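Local atomic coordinates of C-domain type II peptide synthetase (Streptomyces globisporus, PDB entry 4ZNM), a protein that belongs to the condensation-domain family of peptide synthetases, probably as a stand-alone (type II) domain. Residues D231-Q245 against S425-A439. Residues are numbered along the deposited sequence; the frame is centred on the assembly and turned at random.
Sequences DIPRSAGLPKGTAWQ and SLGYNTNRFKDETMA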
loop_
_atom_site.group_PDB
_atom_site.type_symbol
_atom_site.label_atom_id
_atom_site.label_comp_id
_atom_site.label_asym_id
_atom_site.label_seq_id
_atom_site.Cartn_x
_atom_site.Cartn_y
_atom_site.Cartn_z
ATOM N N ASP A 231 8.815 18.776 10.984
ATOM C CA ASP A 231 9.265 19.243 12.296
ATOM C C ASP A 231 10.772 19.255 12.384
ATOM O O ASP A 231 11.327 20.056 13.109
ATOM C CB ASP A 231 8.736 18.359 13.423
ATOM C CG ASP A 231 7.225 18.379 13.532
ATOM O OD1 ASP A 231 6.647 19.457 13.301
ATOM O OD2 ASP A 231 6.624 17.313 13.872
ATOM N N ILE A 232 11.419 18.343 11.662
ATOM C CA ILE A 232 12.856 18.192 11.720
ATOM C C ILE A 232 13.360 18.255 10.283
ATOM O O ILE A 232 12.856 17.516 9.400
ATOM C CB ILE A 232 13.272 16.864 12.408
ATOM C CG1 ILE A 232 12.641 16.740 13.808
ATOM C CG2 ILE A 232 14.783 16.796 12.505
ATOM C CD1 ILE A 232 12.567 15.299 14.330
ATOM N N PRO A 233 14.350 19.125 10.027
ATOM C CA PRO A 233 14.830 19.235 8.648
ATOM C C PRO A 233 15.644 18.053 8.181
ATOM O O PRO A 233 16.277 17.332 8.947
ATOM C CB PRO A 233 15.700 20.489 8.671
ATOM C CG PRO A 233 16.164 20.615 10.064
ATOM C CD PRO A 233 15.001 20.104 10.910
ATOM N N ARG A 234 15.588 17.869 6.877
ATOM C CA ARG A 234 16.376 16.894 6.179
ATOM C C ARG A 234 17.841 16.984 6.611
ATOM O O ARG A 234 18.457 15.972 6.925
ATOM C CB ARG A 234 16.194 17.135 4.666
ATOM C CG ARG A 234 16.662 15.998 3.792
ATOM C CD ARG A 234 16.425 16.337 2.277
ATOM N NE ARG A 234 16.597 15.129 1.490
ATOM C CZ ARG A 234 15.630 14.248 1.265
ATOM N NH1 ARG A 234 15.890 13.153 0.561
ATOM N NH2 ARG A 234 14.403 14.463 1.736
ATOM N N SER A 235 18.378 18.203 6.663
ATOM C CA SER A 235 19.797 18.420 7.004
ATOM C C SER A 235 20.185 18.019 8.445
ATOM O O SER A 235 21.358 17.893 8.749
ATOM C CB SER A 235 20.187 19.897 6.773
ATOM O OG SER A 235 19.355 20.779 7.529
ATOM N N ALA A 236 19.226 17.793 9.334
ATOM C CA ALA A 236 19.598 17.357 10.675
ATOM C C ALA A 236 20.177 15.938 10.605
ATOM O O ALA A 236 20.875 15.501 11.510
ATOM C CB ALA A 236 18.406 17.404 11.612
ATOM N N GLY A 237 19.884 15.214 9.529
ATOM C CA GLY A 237 20.480 13.894 9.353
ATOM C C GLY A 237 20.180 12.844 10.417
ATOM O O GLY A 237 21.012 11.967 10.682
ATOM N N LEU A 238 18.994 12.906 11.025
ATOM C CA LEU A 238 18.600 11.870 11.976
ATOM C C LEU A 238 18.461 10.538 11.252
ATOM O O LEU A 238 18.169 10.504 10.061
ATOM C CB LEU A 238 17.281 12.221 12.685
ATOM C CG LEU A 238 17.266 13.490 13.548
ATOM C CD1 LEU A 238 16.074 13.481 14.485
ATOM C CD2 LEU A 238 18.547 13.670 14.332
ATOM N N PRO A 239 18.658 9.432 11.980
ATOM C CA PRO A 239 18.488 8.094 11.397
ATOM C C PRO A 239 17.083 7.851 10.849
ATOM O O PRO A 239 16.090 8.232 11.455
ATOM C CB PRO A 239 18.783 7.162 12.579
ATOM C CG PRO A 239 18.576 7.995 13.802
ATOM C CD PRO A 239 19.025 9.366 13.405
ATOM N N LYS A 240 17.026 7.203 9.694
ATOM C CA LYS A 240 15.784 6.852 9.047
ATOM C C LYS A 240 14.917 5.915 9.896
ATOM O O LYS A 240 15.371 4.879 10.386
ATOM C CB LYS A 240 16.088 6.185 7.717
ATOM C CG LYS A 240 14.870 5.826 6.867
ATOM C CD LYS A 240 14.135 7.079 6.379
ATOM C CE LYS A 240 12.808 6.711 5.671
ATOM N NZ LYS A 240 13.043 5.963 4.415
ATOM N N GLY A 241 13.643 6.240 9.982
ATOM C CA GLY A 241 12.659 5.344 10.542
ATOM C C GLY A 241 11.280 5.769 10.088
ATOM O O GLY A 241 11.079 6.927 9.727
ATOM N N THR A 242 10.344 4.832 10.078
ATOM C CA THR A 242 8.970 5.149 9.750
ATOM C C THR A 242 8.048 4.623 10.846
ATOM O O THR A 242 8.122 3.457 11.224
ATOM C CB THR A 242 8.580 4.553 8.407
ATOM O OG1 THR A 242 9.485 5.025 7.391
ATOM C CG2 THR A 242 7.180 4.908 8.036
ATOM N N ALA A 243 7.179 5.503 11.328
ATOM C CA ALA A 243 6.177 5.148 12.313
ATOM C C ALA A 243 4.825 5.194 11.637
ATOM O O ALA A 243 4.659 5.831 10.600
ATOM C CB ALA A 243 6.215 6.078 13.489
ATOM N N TRP A 244 3.866 4.512 12.238
ATOM C CA TRP A 244 2.542 4.366 11.694
ATOM C C TRP A 244 1.529 4.587 12.805
ATOM O O TRP A 244 1.691 4.058 13.921
ATOM C CB TRP A 244 2.354 2.983 11.080
ATOM C CG TRP A 244 3.213 2.727 9.898
ATOM C CD1 TRP A 244 4.499 2.235 9.886
ATOM C CD2 TRP A 244 2.862 2.953 8.525
ATOM N NE1 TRP A 244 4.945 2.132 8.587
ATOM C CE2 TRP A 244 3.969 2.573 7.744
ATOM C CE3 TRP A 244 1.721 3.444 7.886
ATOM C CZ2 TRP A 244 3.953 2.650 6.379
ATOM C CZ3 TRP A 244 1.725 3.524 6.531
ATOM C CH2 TRP A 244 2.831 3.133 5.786
ATOM N N GLN A 245 0.512 5.399 12.515
ATOM C CA GLN A 245 -0.640 5.554 13.410
ATOM C C GLN A 245 -1.850 4.967 12.717
ATOM O O GLN A 245 -2.115 5.265 11.556
ATOM C CB GLN A 245 -0.858 7.023 13.781
ATOM C CG GLN A 245 0.258 7.525 14.729
ATOM C CD GLN A 245 0.086 8.960 15.182
ATOM O OE1 GLN A 245 -1.041 9.444 15.346
ATOM N NE2 GLN A 245 1.218 9.658 15.383
ATOM N N SER A 425 -4.197 3.878 7.914
ATOM C CA SER A 425 -2.873 4.095 8.471
ATOM C C SER A 425 -2.292 5.405 7.971
ATOM O O SER A 425 -2.485 5.793 6.805
ATOM C CB SER A 425 -1.941 2.958 8.093
ATOM O OG SER A 425 -2.253 1.795 8.848
ATOM N N LEU A 426 -1.631 6.095 8.887
ATOM C CA LEU A 426 -0.897 7.296 8.590
ATOM C C LEU A 426 0.540 7.016 8.963
ATOM O O LEU A 426 0.846 6.788 10.144
ATOM C CB LEU A 426 -1.431 8.485 9.380
ATOM C CG LEU A 426 -0.645 9.792 9.221
ATOM C CD1 LEU A 426 -0.472 10.243 7.766
ATOM C CD2 LEU A 426 -1.359 10.868 10.022
ATOM N N GLY A 427 1.405 6.985 7.951
ATOM C CA GLY A 427 2.805 6.686 8.169
ATOM C C GLY A 427 3.655 7.914 7.876
ATOM O O GLY A 427 3.350 8.709 6.977
ATOM N N TYR A 428 4.759 8.040 8.605
ATOM C CA TYR A 428 5.619 9.191 8.457
ATOM C C TYR A 428 7.013 8.800 8.934
ATOM O O TYR A 428 7.191 7.830 9.685
ATOM C CB TYR A 428 5.083 10.359 9.264
ATOM C CG TYR A 428 4.804 9.962 10.678
ATOM C CD1 TYR A 428 3.624 9.314 10.994
ATOM C CD2 TYR A 428 5.705 10.216 11.705
ATOM C CE1 TYR A 428 3.347 8.907 12.319
ATOM C CE2 TYR A 428 5.427 9.827 13.034
ATOM C CZ TYR A 428 4.228 9.176 13.327
ATOM O OH TYR A 428 3.903 8.752 14.626
ATOM N N ASN A 429 7.993 9.564 8.488
ATOM C CA ASN A 429 9.385 9.311 8.852
ATOM C C ASN A 429 9.692 10.023 10.168
ATOM O O ASN A 429 9.533 11.240 10.279
ATOM C CB ASN A 429 10.344 9.791 7.787
ATOM C CG ASN A 429 10.111 9.175 6.402
ATOM O OD1 ASN A 429 10.311 9.842 5.386
ATOM N ND2 ASN A 429 9.757 7.914 6.358
ATOM N N THR A 430 10.141 9.260 11.154
ATOM C CA THR A 430 10.383 9.784 12.495
ATOM C C THR A 430 11.619 10.672 12.549
ATOM O O THR A 430 11.804 11.440 13.501
ATOM C CB THR A 430 10.520 8.624 13.499
ATOM O OG1 THR A 430 11.427 7.650 12.985
ATOM C CG2 THR A 430 9.201 7.950 13.685
ATOM N N ASN A 431 12.453 10.609 11.516
ATOM C CA ASN A 431 13.543 11.578 11.370
ATOM C C ASN A 431 13.057 12.952 10.846
ATOM O O ASN A 431 13.853 13.871 10.684
ATOM C CB ASN A 431 14.621 11.030 10.439
ATOM C CG ASN A 431 14.052 10.474 9.164
ATOM O OD1 ASN A 431 13.180 9.625 9.199
ATOM N ND2 ASN A 431 14.550 10.938 8.031
ATOM N N ARG A 432 11.759 13.106 10.609
ATOM C CA ARG A 432 11.234 14.344 10.045
ATOM C C ARG A 432 10.024 14.839 10.814
ATOM O O ARG A 432 9.802 16.028 10.900
ATOM C CB ARG A 432 10.849 14.137 8.574
ATOM C CG ARG A 432 12.027 13.796 7.639
ATOM C CD ARG A 432 13.123 14.894 7.564
ATOM N NE ARG A 432 12.673 16.145 6.979
ATOM C CZ ARG A 432 12.631 16.389 5.676
ATOM N NH1 ARG A 432 12.991 15.453 4.811
ATOM N NH2 ARG A 432 12.203 17.574 5.240
ATOM N N PHE A 433 9.223 13.924 11.358
ATOM C CA PHE A 433 8.024 14.328 12.084
ATOM C C PHE A 433 7.974 13.743 13.461
ATOM O O PHE A 433 8.281 12.569 13.653
ATOM C CB PHE A 433 6.752 13.903 11.332
ATOM C CG PHE A 433 6.396 14.801 10.181
ATOM C CD1 PHE A 433 5.826 16.050 10.418
ATOM C CD2 PHE A 433 6.621 14.400 8.871
ATOM C CE1 PHE A 433 5.477 16.887 9.357
ATOM C CE2 PHE A 433 6.283 15.211 7.802
ATOM C CZ PHE A 433 5.692 16.461 8.041
ATOM N N LYS A 434 7.523 14.562 14.405
ATOM C CA LYS A 434 7.120 14.102 15.723
ATOM C C LYS A 434 5.745 13.445 15.709
ATOM O O LYS A 434 4.864 13.823 14.912
ATOM C CB LYS A 434 7.105 15.276 16.689
ATOM C CG LYS A 434 8.482 15.815 17.003
ATOM C CD LYS A 434 8.383 17.257 17.459
ATOM C CE LYS A 434 9.450 17.601 18.484
ATOM N NZ LYS A 434 9.911 19.005 18.327
ATOM N N ASP A 435 5.549 12.490 16.617
ATOM C CA ASP A 435 4.292 11.718 16.678
ATOM C C ASP A 435 3.060 12.592 16.934
ATOM O O ASP A 435 1.986 12.348 16.383
ATOM C CB ASP A 435 4.372 10.655 17.772
ATOM C CG ASP A 435 5.477 9.642 17.523
ATOM O OD1 ASP A 435 5.735 9.311 16.346
ATOM O OD2 ASP A 435 6.094 9.179 18.511
ATOM N N GLU A 436 3.242 13.606 17.771
ATOM C CA GLU A 436 2.183 14.530 18.156
ATOM C C GLU A 436 1.662 15.340 16.964
ATOM O O GLU A 436 0.469 15.563 16.811
ATOM C CB GLU A 436 2.705 15.476 19.236
ATOM C CG GLU A 436 3.049 14.779 20.555
ATOM C CD GLU A 436 4.347 13.933 20.519
ATOM O OE1 GLU A 436 5.190 14.109 19.592
ATOM O OE2 GLU A 436 4.517 13.089 21.438
ATOM N N THR A 437 2.573 15.795 16.127
ATOM C CA THR A 437 2.216 16.522 14.922
ATOM C C THR A 437 1.312 15.674 14.046
ATOM O O THR A 437 0.315 16.151 13.521
ATOM C CB THR A 437 3.465 16.901 14.116
ATOM O OG1 THR A 437 4.322 17.656 14.956
ATOM C CG2 THR A 437 3.116 17.698 12.868
HETATM N N MSE A 438 1.683 14.416 13.872
HETATM C CA MSE A 438 0.924 13.516 13.003
HETATM C C MSE A 438 -0.406 13.101 13.665
HETATM O O MSE A 438 -1.415 12.920 12.992
HETATM C CB MSE A 438 1.770 12.308 12.657
HETATM C CG MSE A 438 2.946 12.682 11.763
HETATM SE SE MSE A 438 2.323 13.011 9.906
HETATM C CE MSE A 438 2.594 14.926 9.875
ATOM N N ALA A 439 -0.389 12.963 14.987
ATOM C CA ALA A 439 -1.597 12.691 15.747
ATOM C C ALA A 439 -2.630 13.806 15.554
ATOM O O ALA A 439 -3.831 13.532 15.379
ATOM C CB ALA A 439 -1.255 12.531 17.229
HETATM O O HOH W 1 16.517 14.650 9.970
HETATM O O HOH W 2 12.644 16.223 1.977
HETATM O O HOH W 3 16.910 12.565 8.122
HETATM O O HOH W 4 14.134 8.007 13.341
HETATM O O HOH W 5 3.397 6.162 15.937
#
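Gln245 and Tyr428 meet on the helix-facing side of an antiparallel pair of strands, 242-245 and 425-429, the former at the edge of a five-stranded sheet. Ala243 and Tyr428, and Gln245 and Leu426, exchange N-H···O bonds in both directions; beyond them Thr430 N donates to Gly241 O. NE2 of Gln245 spends both hydrogens in its amide plane, one on Tyr428 OH (2.9 Å), the other on Asp435 O in the first turn of helix 435-439. Tyr428 OH in turn donates to Asp435 OD1 at 2.6 Å. CG of Tyr428 sits between backbone N and carbonyl carbon (chi1 51°), placing the ring between Met438 CG and Ala243 O. On the opposite side of the sheet, Gly427 CA packs over the six-membered ring of Trp244, whose NE1 bonds to Ser404 O.

At the helix start, Asp231 OD2 accepts from Thr437 OG1 (2.6 Å), on its syn side, and through its anti lone pair from Lys434 N (2.9 Å). Farther along the loop, beyond Asp231, Arg432 NE donates to Ile232 O (2.8 Å) in the carbonyl plane, NH2 to Thr230 OG1 and NH1 to a water. Doubly bonded, Asp231 OD2 and Gln245 NE2 are fixed in rotation, holding loop and strand to the helix start.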